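Local coordinates for protein methylxanthine N1-demethylase NdmA (Pseudomonas putida, PDB 6ICN) that removes the N1-methyl group of caffeine as a Rieske non-heme iron oxygenase, yielding theobromine and formaldehyde in the first step of caffeine degradation, at residues Y335-W338 with L339-L342. Sequence-based numbering, arbitrary orientation.
Sequences YRKW and LREL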
loop_
_atom_site.group_PDB
_atom_site.type_symbol
_atom_site.label_atom_id
_atom_site.label_comp_id
_atom_site.label_asym_id
_atom_site.label_seq_id
_atom_site.Cartn_x
_atom_site.Cartn_y
_atom_site.Cartn_z
ATOM N N TYR A 335 38.525 -10.781 -19.948
ATOM C CA TYR A 335 38.068 -10.907 -18.565
ATOM C C TYR A 335 37.628 -12.332 -18.255
ATOM O O TYR A 335 38.059 -12.924 -17.263
ATOM C CB TYR A 335 36.919 -9.922 -18.327
ATOM C CG TYR A 335 36.323 -9.924 -16.931
ATOM C CD1 TYR A 335 37.055 -9.465 -15.845
ATOM C CD2 TYR A 335 35.004 -10.323 -16.720
ATOM C CE1 TYR A 335 36.499 -9.428 -14.568
ATOM C CE2 TYR A 335 34.436 -10.286 -15.454
ATOM C CZ TYR A 335 35.183 -9.841 -14.389
ATOM O OH TYR A 335 34.622 -9.813 -13.132
ATOM N N ARG A 336 36.743 -12.898 -19.091
ATOM C CA ARG A 336 36.258 -14.249 -18.858
ATOM C C ARG A 336 37.400 -15.259 -18.877
ATOM O O ARG A 336 37.409 -16.206 -18.084
ATOM C CB ARG A 336 35.202 -14.596 -19.905
ATOM C CG ARG A 336 33.922 -13.765 -19.756
ATOM C CD ARG A 336 32.923 -14.037 -20.886
ATOM N NE ARG A 336 31.699 -13.268 -20.653
ATOM C CZ ARG A 336 30.523 -13.488 -21.242
ATOM N NH1 ARG A 336 30.368 -14.471 -22.131
ATOM N NH2 ARG A 336 29.496 -12.706 -20.940
ATOM N N LYS A 337 38.371 -15.053 -19.772
ATOM C CA LYS A 337 39.526 -15.940 -19.865
ATOM C C LYS A 337 40.344 -15.926 -18.578
ATOM O O LYS A 337 40.715 -16.986 -18.052
ATOM C CB LYS A 337 40.395 -15.522 -21.052
ATOM C CG LYS A 337 41.660 -16.373 -21.225
ATOM C CD LYS A 337 42.398 -15.943 -22.475
ATOM C CE LYS A 337 43.744 -16.648 -22.573
ATOM N NZ LYS A 337 44.432 -16.266 -23.835
ATOM N N TRP A 338 40.623 -14.727 -18.049
ATOM C CA TRP A 338 41.397 -14.648 -16.810
ATOM C C TRP A 338 40.630 -15.253 -15.639
ATOM O O TRP A 338 41.201 -15.996 -14.834
ATOM C CB TRP A 338 41.790 -13.202 -16.515
ATOM C CG TRP A 338 42.946 -13.070 -15.535
ATOM C CD1 TRP A 338 43.587 -14.069 -14.861
ATOM C CD2 TRP A 338 43.580 -11.853 -15.147
ATOM N NE1 TRP A 338 44.604 -13.545 -14.078
ATOM C CE2 TRP A 338 44.621 -12.185 -14.243
ATOM C CE3 TRP A 338 43.388 -10.514 -15.495
ATOM C CZ2 TRP A 338 45.435 -11.216 -13.662
ATOM C CZ3 TRP A 338 44.196 -9.551 -14.934
ATOM C CH2 TRP A 338 45.217 -9.908 -14.016
ATOM N N LEU A 339 39.327 -14.959 -15.519
ATOM C CA LEU A 339 38.556 -15.571 -14.439
ATOM C C LEU A 339 38.609 -17.096 -14.509
ATOM O O LEU A 339 38.734 -17.770 -13.479
ATOM C CB LEU A 339 37.099 -15.103 -14.478
ATOM C CG LEU A 339 36.811 -13.662 -14.088
ATOM C CD1 LEU A 339 35.286 -13.445 -14.076
ATOM C CD2 LEU A 339 37.400 -13.318 -12.739
ATOM N N ARG A 340 38.494 -17.660 -15.717
ATOM C CA ARG A 340 38.599 -19.109 -15.896
ATOM C C ARG A 340 39.948 -19.625 -15.400
ATOM O O ARG A 340 40.010 -20.656 -14.711
ATOM C CB ARG A 340 38.388 -19.493 -17.380
ATOM C CG ARG A 340 38.256 -21.021 -17.637
ATOM C CD ARG A 340 38.115 -21.407 -19.129
ATOM N NE ARG A 340 37.553 -20.315 -19.938
ATOM C CZ ARG A 340 38.122 -19.763 -21.017
ATOM N NH1 ARG A 340 39.329 -20.152 -21.438
ATOM N NH2 ARG A 340 37.452 -18.791 -21.656
ATOM N N GLU A 341 41.026 -18.907 -15.725
ATOM C CA GLU A 341 42.361 -19.315 -15.289
ATOM C C GLU A 341 42.480 -19.262 -13.773
ATOM O O GLU A 341 43.133 -20.117 -13.163
ATOM C CB GLU A 341 43.422 -18.421 -15.919
ATOM C CG GLU A 341 43.590 -18.589 -17.425
ATOM C CD GLU A 341 44.559 -17.581 -17.997
ATOM O OE1 GLU A 341 45.332 -16.983 -17.210
ATOM O OE2 GLU A 341 44.565 -17.374 -19.227
ATOM N N LEU A 342 41.870 -18.253 -13.151
ATOM C CA LEU A 342 41.940 -18.153 -11.697
ATOM C C LEU A 342 41.183 -19.294 -11.038
ATOM O O LEU A 342 41.642 -19.873 -10.040
ATOM C CB LEU A 342 41.401 -16.785 -11.243
ATOM C CG LEU A 342 42.291 -15.581 -11.593
ATOM C CD1 LEU A 342 41.558 -14.242 -11.517
ATOM C CD2 LEU A 342 43.542 -15.562 -10.687
#
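L339 lays its CD1 methyl over one face of the Y335 ring, 3.9 Å from the ring centroid and 29° off the normal, a CH-pi contact one turn apart on helix 330-348. This part of the vanillate O-demethylase-type C-terminal domain lies away from the metal and cluster sites. Further along, L342 CD1 sits over a face of the five-membered ring of W338, 4.2 Å from its centroid. Y335 CG lies anti to the backbone N (chi1 180°), beside the carbonyl carbon, where L339 can reach the ring. Regular i to i+4 bonding accompanies them: L339 N reaches Y335 O at 3.0 Å, nearly straight at 173°, and L342 N reaches W338 O at 2.9 Å. On this buried side W183 stacks on Y335, and A356 O accepts from W338 NE1. Cutting Y335 back to an alanine is likely to leave L339 CD1 without its ring and P248 O without the hydroxyl bonded to it. The solvent side is looser: K337, extended, brings CE 3.5 Å from E341 OE2, yet K337 NZ stays 4.7 Å from that oxygen. E341 OE1 makes its salt bridge with R215. CH-pi contacts and buried hydrogen bonds from both rings thus tie this face inward, while the K337–E341 attraction is probably weak and solvent-screened.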